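Local coordinates for Lmo2184 protein (Listeria monocytogenes serovar 1/2a, PDB 5JOQ) that probably binds heme or another iron-containing ligand at the cell surface as the lipoprotein substrate-binding component of an ABC transporter, at residues M93-K98 against E114-D119; K36-T41 against K73-P78; N199-Q204 against T213-S218. One frame throughout, in Å; residues are numbered along the deposited sequence.

Contact 1: residues M93-K98 against E114-D119; sequences MVLSTK and EADFLD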
ATOM      1  N   MET A  93      -8.806  -7.775  30.737  1.00 23.57           N
ATOM      2  CA  MET A  93      -9.450  -6.810  29.858  1.00 24.14           C
ATOM      3  C   MET A  93      -8.690  -6.728  28.539  1.00 24.27           C
ATOM      4  O   MET A  93      -7.457  -6.702  28.527  1.00 25.90           O
ATOM      5  CB  MET A  93      -9.505  -5.423  30.523  1.00 22.74           C
ATOM      6  CG  MET A  93     -10.180  -4.334  29.657  1.00 24.90           C
ATOM      7  SD  MET A  93     -11.927  -4.726  29.341  1.00 31.23           S
ATOM      8  CE  MET A  93     -12.581  -4.934  31.018  1.00 28.66           C
ATOM      9  N   VAL A  94      -9.426  -6.682  27.433  1.00 20.53           N
ATOM     10  CA  VAL A  94      -8.866  -6.432  26.101  1.00 19.58           C
ATOM     11  C   VAL A  94      -9.419  -5.084  25.639  1.00 20.03           C
ATOM     12  O   VAL A  94     -10.627  -4.859  25.722  1.00 20.60           O
ATOM     13  CB  VAL A  94      -9.248  -7.550  25.114  1.00 21.90           C
ATOM     14  CG1 VAL A  94      -8.677  -7.263  23.711  1.00 19.21           C
ATOM     15  CG2 VAL A  94      -8.797  -8.955  25.631  1.00 22.77           C
ATOM     16  N   LEU A  95      -8.547  -4.174  25.193  1.00 17.77           N
ATOM     17  CA  LEU A  95      -8.944  -2.818  24.811  1.00 14.46           C
ATOM     18  C   LEU A  95      -8.883  -2.648  23.291  1.00 18.29           C
ATOM     19  O   LEU A  95      -7.835  -2.880  22.668  1.00 18.05           O
ATOM     20  CB  LEU A  95      -8.056  -1.768  25.481  1.00 14.49           C
ATOM     21  CG  LEU A  95      -7.999  -1.764  27.013  1.00 17.16           C
ATOM     22  CD1 LEU A  95      -7.013  -0.700  27.435  1.00 16.24           C
ATOM     23  CD2 LEU A  95      -9.380  -1.454  27.637  1.00 17.24           C
ATOM     24  N   SER A  96      -9.991  -2.210  22.704  1.00 14.57           N
ATOM     25  CA  SER A  96     -10.061  -1.944  21.260  1.00 13.58           C
ATOM     26  C   SER A  96     -10.795  -0.610  21.127  1.00 17.54           C
ATOM     27  O   SER A  96     -10.941   0.135  22.113  1.00 14.97           O
ATOM     28  CB  SER A  96     -10.744  -3.105  20.530  1.00 15.61           C
ATOM     29  OG  SER A  96     -10.847  -2.867  19.123  1.00 18.39           O
ATOM     30  N   THR A  97     -11.299  -0.307  19.921  1.00 15.02           N
ATOM     31  CA  THR A  97     -11.979   0.971  19.697  1.00 14.96           C
ATOM     32  C   THR A  97     -13.412   0.750  19.213  1.00 15.26           C
ATOM     33  O   THR A  97     -13.757  -0.287  18.607  1.00 16.13           O
ATOM     34  CB  THR A  97     -11.245   1.844  18.662  1.00 19.28           C
ATOM     35  OG1 THR A  97     -11.267   1.190  17.378  1.00 18.99           O
ATOM     36  CG2 THR A  97      -9.779   2.161  19.088  1.00 17.52           C
ATOM     37  N   LYS A  98     -14.232   1.779  19.438  1.00 14.06           N
ATOM     38  CA  LYS A  98     -15.618   1.780  18.967  1.00 15.52           C
ATOM     39  C   LYS A  98     -15.694   1.536  17.473  1.00 16.05           C
ATOM     40  O   LYS A  98     -16.595   0.830  16.990  1.00 17.32           O
ATOM     41  CB  LYS A  98     -16.265   3.132  19.284  1.00 21.55           C
ATOM     42  CG  LYS A  98     -17.723   3.080  19.674  1.00 33.46           C
ATOM     43  CD  LYS A  98     -17.871   2.590  21.131  1.00 41.09           C
ATOM     44  CE  LYS A  98     -19.257   1.995  21.390  1.00 46.73           C
ATOM     45  NZ  LYS A  98     -19.237   0.949  22.466  1.00 46.92           N
ATOM     46  N   GLU A 114     -13.250 -10.583  27.983  1.00 29.68           N
ATOM     47  CA  GLU A 114     -13.831  -9.299  28.356  1.00 31.94           C
ATOM     48  C   GLU A 114     -13.169  -8.175  27.562  1.00 27.57           C
ATOM     49  O   GLU A 114     -11.941  -8.092  27.505  1.00 27.52           O
ATOM     50  CB  GLU A 114     -13.630  -9.073  29.855  1.00 41.01           C
ATOM     51  CG  GLU A 114     -14.192  -7.765  30.377  1.00 53.35           C
ATOM     52  CD  GLU A 114     -15.687  -7.835  30.656  1.00 65.03           C
ATOM     53  OE1 GLU A 114     -16.264  -8.951  30.579  1.00 68.54           O
ATOM     54  OE2 GLU A 114     -16.280  -6.768  30.951  1.00 68.11           O
ATOM     55  N   ALA A 115     -13.965  -7.298  26.953  1.00 24.37           N
ATOM     56  CA  ALA A 115     -13.393  -6.308  26.046  1.00 25.34           C
ATOM     57  C   ALA A 115     -14.118  -4.981  26.192  1.00 25.54           C
ATOM     58  O   ALA A 115     -15.325  -4.934  26.446  1.00 28.33           O
ATOM     59  CB  ALA A 115     -13.439  -6.772  24.589  1.00 23.04           C
ATOM     60  N   ASP A 116     -13.357  -3.904  26.029  1.00 19.36           N
ATOM     61  CA  ASP A 116     -13.851  -2.541  26.113  1.00 19.82           C
ATOM     62  C   ASP A 116     -13.520  -1.843  24.797  1.00 19.83           C
ATOM     63  O   ASP A 116     -12.351  -1.812  24.389  1.00 16.73           O
ATOM     64  CB  ASP A 116     -13.177  -1.827  27.290  1.00 24.52           C
ATOM     65  CG  ASP A 116     -13.870  -0.527  27.688  1.00 37.79           C
ATOM     66  OD1 ASP A 116     -14.814  -0.086  26.996  1.00 42.59           O
ATOM     67  OD2 ASP A 116     -13.442   0.060  28.704  1.00 42.93           O
ATOM     68  N   PHE A 117     -14.534  -1.292  24.129  1.00 15.05           N
ATOM     69  CA  PHE A 117     -14.346  -0.609  22.851  1.00 15.22           C
ATOM     70  C   PHE A 117     -14.400   0.893  23.124  1.00 14.45           C
ATOM     71  O   PHE A 117     -15.475   1.447  23.371  1.00 15.68           O
ATOM     72  CB  PHE A 117     -15.389  -1.054  21.827  1.00 15.43           C
ATOM     73  CG  PHE A 117     -15.260  -2.512  21.440  1.00 17.28           C
ATOM     74  CD1 PHE A 117     -14.351  -2.899  20.473  1.00 18.45           C
ATOM     75  CD2 PHE A 117     -16.003  -3.481  22.105  1.00 20.38           C
ATOM     76  CE1 PHE A 117     -14.194  -4.229  20.133  1.00 23.93           C
ATOM     77  CE2 PHE A 117     -15.861  -4.831  21.771  1.00 26.12           C
ATOM     78  CZ  PHE A 117     -14.951  -5.194  20.776  1.00 26.21           C
ATOM     79  N   LEU A 118     -13.225   1.526  23.125  1.00 11.76           N
ATOM     80  CA  LEU A 118     -13.059   2.931  23.504  1.00 13.11           C
ATOM     81  C   LEU A 118     -13.441   3.846  22.344  1.00 14.49           C
ATOM     82  O   LEU A 118     -13.061   3.592  21.207  1.00 14.44           O
ATOM     83  CB  LEU A 118     -11.602   3.192  23.872  1.00 12.90           C
ATOM     84  CG  LEU A 118     -11.006   2.160  24.854  1.00 19.14           C
ATOM     85  CD1 LEU A 118      -9.520   2.469  25.122  1.00 17.23           C
ATOM     86  CD2 LEU A 118     -11.807   2.130  26.146  1.00 19.19           C
ATOM     87  N   ASP A 119     -14.191   4.912  22.627  1.00 11.04           N
ATOM     88  CA  ASP A 119     -14.668   5.803  21.564  1.00 14.37           C
ATOM     89  C   ASP A 119     -13.585   6.847  21.262  1.00 15.06           C
ATOM     90  O   ASP A 119     -13.390   7.800  22.034  1.00 13.18           O
ATOM     91  CB  ASP A 119     -15.970   6.479  21.985  1.00 13.94           C
ATOM     92  CG  ASP A 119     -16.583   7.297  20.849  1.00 17.09           C
ATOM     93  OD1 ASP A 119     -15.886   7.525  19.842  1.00 15.49           O
ATOM     94  OD2 ASP A 119     -17.756   7.689  20.944  1.00 15.07           O
TER
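The main-chain N of Lys98 donates to Leu118 O at 2.8 Å, the last rung of a parallel ladder between strands 93-97 and 115-118, the two strands of a beta-alpha-beta unit whose crossover is helix 101-110. Leu118 O is approached from well above its carbonyl plane, 53° out of it, and Thr97 CA presses against this oxygen. Midway along the ladder, Ser96 N reaches Asp116 O in an almost straight line (N-H...O 178°), and Ser96 O in turn accepts from Leu118 N. On the face turned to helix 101-110, the Phe117 ring lies obliquely beside Ser96, with CD1 3.6 Å from Ser96 CB, while Thr97 O comes to the ring edge near its plane. Val94 and Ala115 share this face and both meet Phe108 of that helix. The other face carries Leu95 and Leu118, which pack on Ile44; Leu95 CD2 touches Asp116 CB at 3.8 Å. Lys98 folds back along the strand end, its CD 3.5 Å from Phe117 O, and its ammonium pairs with Glu101. At the opposite end Met93 bends twice beyond an anti chi1 (-180°), bringing CE 3.3 Å from Glu114 CG and SD 3.7 Å from Asp116 N.

Contact 2: residues K36-T41 against K73-P78; sequences KIVATT and KETGSP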
ATOM      1  N   LYS A  36      -4.385  -7.814  34.215  1.00 27.95           N
ATOM      2  CA  LYS A  36      -3.734  -8.262  32.991  1.00 27.48           C
ATOM      3  C   LYS A  36      -4.479  -7.649  31.807  1.00 26.22           C
ATOM      4  O   LYS A  36      -5.629  -8.012  31.534  1.00 25.86           O
ATOM      5  CB  LYS A  36      -3.725  -9.789  32.923  1.00 31.98           C
ATOM      6  CG  LYS A  36      -3.063 -10.433  34.133  1.00 39.14           C
ATOM      7  CD  LYS A  36      -2.496 -11.811  33.803  1.00 47.38           C
ATOM      8  CE  LYS A  36      -3.574 -12.784  33.375  1.00 54.29           C
ATOM      9  NZ  LYS A  36      -4.500 -13.172  34.488  1.00 60.21           N
ATOM     10  N   ILE A  37      -3.826  -6.730  31.098  1.00 24.14           N
ATOM     11  CA  ILE A  37      -4.478  -5.924  30.070  1.00 21.20           C
ATOM     12  C   ILE A  37      -3.825  -6.200  28.720  1.00 23.16           C
ATOM     13  O   ILE A  37      -2.595  -6.205  28.618  1.00 25.56           O
ATOM     14  CB  ILE A  37      -4.394  -4.419  30.404  1.00 19.92           C
ATOM     15  CG1 ILE A  37      -4.947  -4.141  31.805  1.00 20.61           C
ATOM     16  CG2 ILE A  37      -5.131  -3.617  29.338  1.00 19.49           C
ATOM     17  CD1 ILE A  37      -4.671  -2.689  32.327  1.00 20.98           C
ATOM     18  N   VAL A  38      -4.640  -6.393  27.680  1.00 20.03           N
ATOM     19  CA  VAL A  38      -4.150  -6.451  26.298  1.00 19.79           C
ATOM     20  C   VAL A  38      -4.573  -5.180  25.569  1.00 21.62           C
ATOM     21  O   VAL A  38      -5.763  -4.848  25.523  1.00 21.15           O
ATOM     22  CB  VAL A  38      -4.671  -7.700  25.572  1.00 20.75           C
ATOM     23  CG1 VAL A  38      -4.329  -7.626  24.070  1.00 22.33           C
ATOM     24  CG2 VAL A  38      -4.049  -8.931  26.182  1.00 24.04           C
ATOM     25  N   ALA A  39      -3.608  -4.445  25.022  1.00 21.17           N
ATOM     26  CA  ALA A  39      -3.909  -3.296  24.163  1.00 17.81           C
ATOM     27  C   ALA A  39      -3.797  -3.724  22.707  1.00 18.89           C
ATOM     28  O   ALA A  39      -2.745  -4.232  22.305  1.00 22.24           O
ATOM     29  CB  ALA A  39      -2.952  -2.140  24.438  1.00 16.66           C
ATOM     30  N   THR A  40      -4.856  -3.518  21.909  1.00 18.11           N
ATOM     31  CA  THR A  40      -4.824  -3.998  20.525  1.00 19.47           C
ATOM     32  C   THR A  40      -4.521  -2.913  19.491  1.00 21.37           C
ATOM     33  O   THR A  40      -4.540  -3.213  18.293  1.00 22.18           O
ATOM     34  CB  THR A  40      -6.137  -4.676  20.123  1.00 19.98           C
ATOM     35  OG1 THR A  40      -7.173  -3.692  20.115  1.00 15.36           O
ATOM     36  CG2 THR A  40      -6.511  -5.784  21.109  1.00 23.34           C
ATOM     37  N   THR A  41      -4.231  -1.676  19.898  1.00 21.64           N
ATOM     38  CA  THR A  41      -3.816  -0.674  18.921  1.00 18.76           C
ATOM     39  C   THR A  41      -2.644   0.139  19.454  1.00 22.78           C
ATOM     40  O   THR A  41      -2.422   0.237  20.669  1.00 18.88           O
ATOM     41  CB  THR A  41      -4.948   0.294  18.550  1.00 20.63           C
ATOM     42  OG1 THR A  41      -5.070   1.284  19.580  1.00 15.16           O
ATOM     43  CG2 THR A  41      -6.284  -0.454  18.402  1.00 21.33           C
ATOM     44  N   LYS A  73       4.113  -9.659  24.773  1.00 32.78           N
ATOM     45  CA  LYS A  73       3.676 -10.513  23.667  1.00 36.10           C
ATOM     46  C   LYS A  73       2.845  -9.719  22.663  1.00 32.40           C
ATOM     47  O   LYS A  73       1.945  -8.984  23.046  1.00 30.02           O
ATOM     48  CB  LYS A  73       2.857 -11.693  24.203  1.00 37.76           C
ATOM     49  CG  LYS A  73       2.313 -12.624  23.107  1.00 41.45           C
ATOM     50  CD  LYS A  73       3.395 -13.576  22.588  1.00 48.06           C
ATOM     51  CE  LYS A  73       2.893 -14.430  21.427  1.00 53.14           C
ATOM     52  NZ  LYS A  73       3.920 -15.399  20.942  1.00 59.35           N
ATOM     53  N   GLU A  74       3.118  -9.900  21.372  1.00 33.67           N
ATOM     54  CA  GLU A  74       2.309  -9.287  20.328  1.00 33.86           C
ATOM     55  C   GLU A  74       1.096 -10.155  20.009  1.00 36.48           C
ATOM     56  O   GLU A  74       1.178 -11.389  20.001  1.00 33.45           O
ATOM     57  CB  GLU A  74       3.138  -9.070  19.066  1.00 38.55           C
ATOM     58  CG  GLU A  74       4.337  -8.184  19.280  1.00 43.01           C
ATOM     59  CD  GLU A  74       5.116  -7.979  18.006  1.00 52.64           C
ATOM     60  OE1 GLU A  74       5.147  -8.902  17.165  1.00 57.09           O
ATOM     61  OE2 GLU A  74       5.687  -6.886  17.835  1.00 55.36           O
ATOM     62  N   THR A  75      -0.037  -9.500  19.743  1.00 33.48           N
ATOM     63  CA  THR A  75      -1.324 -10.178  19.640  1.00 34.59           C
ATOM     64  C   THR A  75      -1.977 -10.013  18.268  1.00 35.47           C
ATOM     65  O   THR A  75      -3.192 -10.208  18.142  1.00 37.16           O
ATOM     66  CB  THR A  75      -2.275  -9.670  20.728  1.00 32.34           C
ATOM     67  OG1 THR A  75      -2.531  -8.264  20.540  1.00 26.01           O
ATOM     68  CG2 THR A  75      -1.675  -9.899  22.128  1.00 30.95           C
ATOM     69  N   GLY A  76      -1.217  -9.649  17.244  1.00 32.32           N
ATOM     70  CA  GLY A  76      -1.756  -9.627  15.895  1.00 30.57           C
ATOM     71  C   GLY A  76      -2.263  -8.259  15.475  1.00 29.54           C
ATOM     72  O   GLY A  76      -2.099  -7.252  16.165  1.00 28.31           O
ATOM     73  N   SER A  77      -2.899  -8.235  14.311  1.00 28.06           N
ATOM     74  CA  SER A  77      -3.293  -6.977  13.688  1.00 26.50           C
ATOM     75  C   SER A  77      -4.334  -6.253  14.530  1.00 26.39           C
ATOM     76  O   SER A  77      -5.299  -6.880  14.980  1.00 26.19           O
ATOM     77  CB  SER A  77      -3.875  -7.212  12.301  1.00 28.81           C
ATOM     78  OG  SER A  77      -4.476  -6.019  11.837  1.00 29.62           O
ATOM     79  N   PRO A  78      -4.193  -4.942  14.741  1.00 25.81           N
ATOM     80  CA  PRO A  78      -5.273  -4.177  15.389  1.00 23.75           C
ATOM     81  C   PRO A  78      -6.616  -4.349  14.717  1.00 25.63           C
ATOM     82  O   PRO A  78      -7.650  -4.257  15.389  1.00 20.76           O
ATOM     83  CB  PRO A  78      -4.794  -2.726  15.267  1.00 23.23           C
ATOM     84  CG  PRO A  78      -3.290  -2.851  15.181  1.00 26.99           C
ATOM     85  CD  PRO A  78      -3.062  -4.086  14.348  1.00 29.29           C
TER
HETATM   86  O   HOH W   1      -8.482  -3.197  17.799  1.00 16.70           O
HETATM   87  O   HOH W   2      -3.821  -6.500  18.730  1.00 27.51           O
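Where the chain leaves strand 37-39, residues 38-41 run 34° from the direction of residues 75-78, and the two backbones come nearest at Thr40 and Pro78, with CA atoms 5.2 Å apart. The Pro78 ring sits against the carbonyl of Thr40, whose O lies 3.1 Å from Pro78 CB and also meets CG. Thr41 CG2 lies 4.1 Å from the same Pro78 CB, while Thr41 OG1 caps Ile44 N as the N-cap of helix 42-50. Farther back, Val38 and Thr75 meet end-on through their methyls, Val38 CG1 to Thr75 CG2 at 4.0 Å. Thr75 holds its hydroxyl between its backbone N and carbonyl carbon (chi1 63°), where OG1 bonds to Ile58 O and also accepts from a water at 2.8 Å. That water's other donation goes to Gly76 O; Thr40 O, 3.4 Å from it, is a weak third neighbour that can at best share a proton. A second water donates to Thr40 OG1 and Pro78 O, and the Thr40 hydroxyl also bonds to Leu95 O. The contact thus joins the parallel sheet's edge strand to the small mixed sheet containing strand 73-77. Its direct touches are carbon against carbon or against the Thr40 carbonyl O, and the polar links run through two waters.

Contact 3: residues N199-Q204 against T213-S218; sequences NVIKDQ and TEYLQS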
ATOM      1  N   ASN A 199     -16.953  22.843   8.077  1.00 10.75           N
ATOM      2  CA  ASN A 199     -17.163  21.715   7.167  1.00 10.21           C
ATOM      3  C   ASN A 199     -18.254  22.105   6.179  1.00 14.07           C
ATOM      4  O   ASN A 199     -19.277  22.684   6.572  1.00 12.68           O
ATOM      5  CB  ASN A 199     -17.583  20.484   7.989  1.00 13.25           C
ATOM      6  CG  ASN A 199     -17.326  19.168   7.260  1.00 13.64           C
ATOM      7  OD1 ASN A 199     -17.684  19.021   6.092  1.00 11.71           O
ATOM      8  ND2 ASN A 199     -16.684  18.226   7.940  1.00 10.98           N
ATOM      9  N   VAL A 200     -18.051  21.815   4.889  1.00 12.83           N
ATOM     10  CA  VAL A 200     -19.130  22.098   3.948  1.00 12.72           C
ATOM     11  C   VAL A 200     -20.332  21.202   4.192  1.00 17.38           C
ATOM     12  O   VAL A 200     -21.420  21.512   3.705  1.00 18.59           O
ATOM     13  CB  VAL A 200     -18.702  21.954   2.465  1.00 16.13           C
ATOM     14  CG1 VAL A 200     -17.784  23.091   2.073  1.00 18.06           C
ATOM     15  CG2 VAL A 200     -18.063  20.560   2.183  1.00 14.26           C
ATOM     16  N   ILE A 201     -20.159  20.083   4.887  1.00 12.63           N
ATOM     17  CA  ILE A 201     -21.257  19.161   5.204  1.00 16.18           C
ATOM     18  C   ILE A 201     -21.763  19.495   6.582  1.00 17.64           C
ATOM     19  O   ILE A 201     -20.977  19.565   7.530  1.00 22.74           O
ATOM     20  CB  ILE A 201     -20.813  17.680   5.157  1.00 25.02           C
ATOM     21  CG1 ILE A 201     -20.288  17.332   3.788  1.00 24.75           C
ATOM     22  CG2 ILE A 201     -21.994  16.783   5.453  1.00 26.96           C
ATOM     23  CD1 ILE A 201     -21.321  17.575   2.688  1.00 26.10           C
ATOM     24  N   LYS A 202     -23.071  19.712   6.707  1.00 16.65           N
ATOM     25  CA  LYS A 202     -23.644  20.087   7.984  1.00 19.84           C
ATOM     26  C   LYS A 202     -24.868  19.245   8.275  1.00 19.24           C
ATOM     27  O   LYS A 202     -25.533  18.743   7.371  1.00 20.20           O
ATOM     28  CB  LYS A 202     -24.037  21.573   8.010  1.00 28.13           C
ATOM     29  CG  LYS A 202     -22.856  22.488   7.833  1.00 31.17           C
ATOM     30  CD  LYS A 202     -23.285  23.943   7.799  1.00 39.76           C
ATOM     31  CE  LYS A 202     -22.097  24.846   7.423  1.00 46.37           C
ATOM     32  NZ  LYS A 202     -21.496  24.513   6.073  1.00 45.82           N
ATOM     33  N   ASP A 203     -25.218  19.194   9.542  1.00 20.05           N
ATOM     34  CA  ASP A 203     -26.436  18.556   9.955  1.00 24.73           C
ATOM     35  C   ASP A 203     -26.590  17.139   9.415  1.00 26.71           C
ATOM     36  O   ASP A 203     -27.616  16.760   8.897  1.00 27.89           O
ATOM     37  CB  ASP A 203     -27.628  19.478   9.648  1.00 30.73           C
ATOM     38  CG  ASP A 203     -27.383  20.943  10.096  1.00 41.32           C
ATOM     39  OD1 ASP A 203     -26.756  21.187  11.139  1.00 43.24           O
ATOM     40  OD2 ASP A 203     -27.819  21.867   9.397  1.00 44.31           O
ATOM     41  N   GLN A 204     -25.518  16.380   9.552  1.00 26.78           N
ATOM     42  CA  GLN A 204     -25.456  14.993   9.155  1.00 24.84           C
ATOM     43  C   GLN A 204     -25.470  14.201  10.445  1.00 28.53           C
ATOM     44  O   GLN A 204     -25.312  14.772  11.554  1.00 38.55           O
ATOM     45  CB  GLN A 204     -24.181  14.662   8.434  1.00 29.58           C
ATOM     46  CG  GLN A 204     -24.048  15.313   7.095  1.00 32.72           C
ATOM     47  CD  GLN A 204     -25.286  15.187   6.263  1.00 31.88           C
ATOM     48  OE1 GLN A 204     -25.749  14.107   5.984  1.00 33.71           O
ATOM     49  NE2 GLN A 204     -25.840  16.306   5.886  1.00 35.95           N
ATOM     50  N   THR A 213     -20.699  14.773  -5.712  1.00 13.58           N
ATOM     51  CA  THR A 213     -19.658  15.735  -6.127  1.00 14.19           C
ATOM     52  C   THR A 213     -20.227  17.001  -6.762  1.00 14.39           C
ATOM     53  O   THR A 213     -19.653  18.088  -6.585  1.00 14.34           O
ATOM     54  CB  THR A 213     -18.670  15.084  -7.083  1.00 13.90           C
ATOM     55  OG1 THR A 213     -19.383  14.557  -8.205  1.00 14.18           O
ATOM     56  CG2 THR A 213     -17.965  13.951  -6.351  1.00 15.89           C
ATOM     57  N   GLU A 214     -21.338  16.899  -7.487  1.00 14.22           N
ATOM     58  CA  GLU A 214     -21.929  18.103  -8.068  1.00 16.56           C
ATOM     59  C   GLU A 214     -22.417  19.041  -6.982  1.00 18.70           C
ATOM     60  O   GLU A 214     -22.266  20.262  -7.097  1.00 13.57           O
ATOM     61  CB  GLU A 214     -23.087  17.752  -8.991  1.00 15.88           C
ATOM     62  CG  GLU A 214     -22.672  16.831 -10.168  1.00 16.64           C
ATOM     63  CD  GLU A 214     -22.996  15.357  -9.837  1.00 21.90           C
ATOM     64  OE1 GLU A 214     -23.171  15.021  -8.636  1.00 20.59           O
ATOM     65  OE2 GLU A 214     -23.097  14.562 -10.783  1.00 22.33           O
ATOM     66  N   TYR A 215     -23.021  18.486  -5.929  1.00 13.16           N
ATOM     67  CA  TYR A 215     -23.390  19.300  -4.773  1.00 14.94           C
ATOM     68  C   TYR A 215     -22.154  19.939  -4.150  1.00 12.38           C
ATOM     69  O   TYR A 215     -22.141  21.139  -3.813  1.00 12.92           O
ATOM     70  CB  TYR A 215     -24.134  18.421  -3.736  1.00 15.47           C
ATOM     71  CG  TYR A 215     -24.254  19.125  -2.394  1.00 18.44           C
ATOM     72  CD1 TYR A 215     -25.232  20.091  -2.172  1.00 23.25           C
ATOM     73  CD2 TYR A 215     -23.342  18.885  -1.389  1.00 24.50           C
ATOM     74  CE1 TYR A 215     -25.318  20.769  -0.933  1.00 28.79           C
ATOM     75  CE2 TYR A 215     -23.423  19.559  -0.154  1.00 30.85           C
ATOM     76  CZ  TYR A 215     -24.401  20.500   0.060  1.00 33.51           C
ATOM     77  OH  TYR A 215     -24.459  21.156   1.290  1.00 43.14           O
ATOM     78  N   LEU A 216     -21.096  19.141  -3.974  1.00 13.43           N
ATOM     79  CA  LEU A 216     -19.887  19.653  -3.323  1.00 13.24           C
ATOM     80  C   LEU A 216     -19.238  20.744  -4.165  1.00 12.87           C
ATOM     81  O   LEU A 216     -18.747  21.748  -3.629  1.00 13.73           O
ATOM     82  CB  LEU A 216     -18.903  18.514  -3.071  1.00 10.61           C
ATOM     83  CG  LEU A 216     -19.384  17.447  -2.041  1.00 15.45           C
ATOM     84  CD1 LEU A 216     -18.445  16.254  -2.038  1.00 13.49           C
ATOM     85  CD2 LEU A 216     -19.450  18.031  -0.593  1.00 14.05           C
ATOM     86  N   GLN A 217     -19.241  20.577  -5.485  1.00 11.85           N
ATOM     87  CA  GLN A 217     -18.677  21.622  -6.342  1.00 12.24           C
ATOM     88  C   GLN A 217     -19.436  22.932  -6.180  1.00 15.56           C
ATOM     89  O   GLN A 217     -18.842  24.019  -6.150  1.00 18.78           O
ATOM     90  CB  GLN A 217     -18.696  21.172  -7.807  1.00 12.72           C
ATOM     91  CG  GLN A 217     -18.008  22.225  -8.738  1.00 13.19           C
ATOM     92  CD  GLN A 217     -17.936  21.755 -10.200  1.00 14.34           C
ATOM     93  OE1 GLN A 217     -17.458  20.661 -10.465  1.00 16.41           O
ATOM     94  NE2 GLN A 217     -18.426  22.562 -11.123  1.00 14.58           N
ATOM     95  N   SER A 218     -20.754  22.856  -6.112  1.00 13.65           N
ATOM     96  CA  SER A 218     -21.551  24.062  -5.914  1.00 13.88           C
ATOM     97  C   SER A 218     -21.291  24.662  -4.529  1.00 14.46           C
ATOM     98  O   SER A 218     -21.288  25.887  -4.363  1.00 14.78           O
ATOM     99  CB  SER A 218     -23.031  23.718  -6.075  1.00 21.35           C
ATOM    100  OG  SER A 218     -23.849  24.842  -5.876  1.00 22.36           O
TER
HETATM  101  O   HOH W   3     -24.554  19.797   4.060  1.00 35.47           O
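Leu216, Val200 and Ile201 carry most of this contact, in which the loop after strand 198-199 packs on helix 213-219, beside the mixed sheet that contains strand 168-173. Leu216 CD2 is the meeting point: Ile201 CD1 lies 3.8 Å away and Val200 CG2 4.0 Å. The Val200 and Leu216 side chains lie roughly perpendicular, whereas Ile201 comes in obliquely. With CG1 opposite the carbonyl carbon (chi1 -72°), Val200 is left with CG2 between backbone N and carbonyl carbon, and CG2 is the branch that meets the leucine. Leu170 of strand 168-173 touches both Val200 and Leu216, and Val181 of strand 180-182 touches both Ile201 and Leu216, so the small apolar cluster extends onto the sheet.

Tyr215 covers the outer side of the contact. Its CG stands anti to the backbone N (chi1 167°), carrying the ring across to the loop, and Ile201 CD1 meets the ring edge at CE2, 4.1 Å away and near its plane. An Asx turn shapes the loop itself: Asn199 OD1 accepts from Ile201 N, while its amide ND2 is held by Val182 O. Lys202 folds back so that NZ reaches Asn199 O in the carbonyl plane, adding a second bond to Asn199 from within the loop. Beside the exposed Tyr215, one water joins the segments, 3.0 Å from Lys202 N, which donates to it, and 3.1 Å from Tyr215 OH.

Contacts 1 and 2 belong to the same parallel sheet: strand 93-97 lies between strands 37-39 and 115-118, and the contact centres are 11 Å apart. They touch directly, Leu95 bonding through its N to Val38 O (2.9 Å) and through its O to Thr40 OG1 (2.8 Å), so Thr40 ties the middle strand to the water that reaches Pro78. Contact 3 stands apart beside the larger mixed sheet that contains strand 168-173, its centre 33 Å from that of contact 1 and 39 Å from that of contact 2. This separation fits the two-lobed fold of the solute-binding protein family, whose members generally hold ligand in the cleft between lobes.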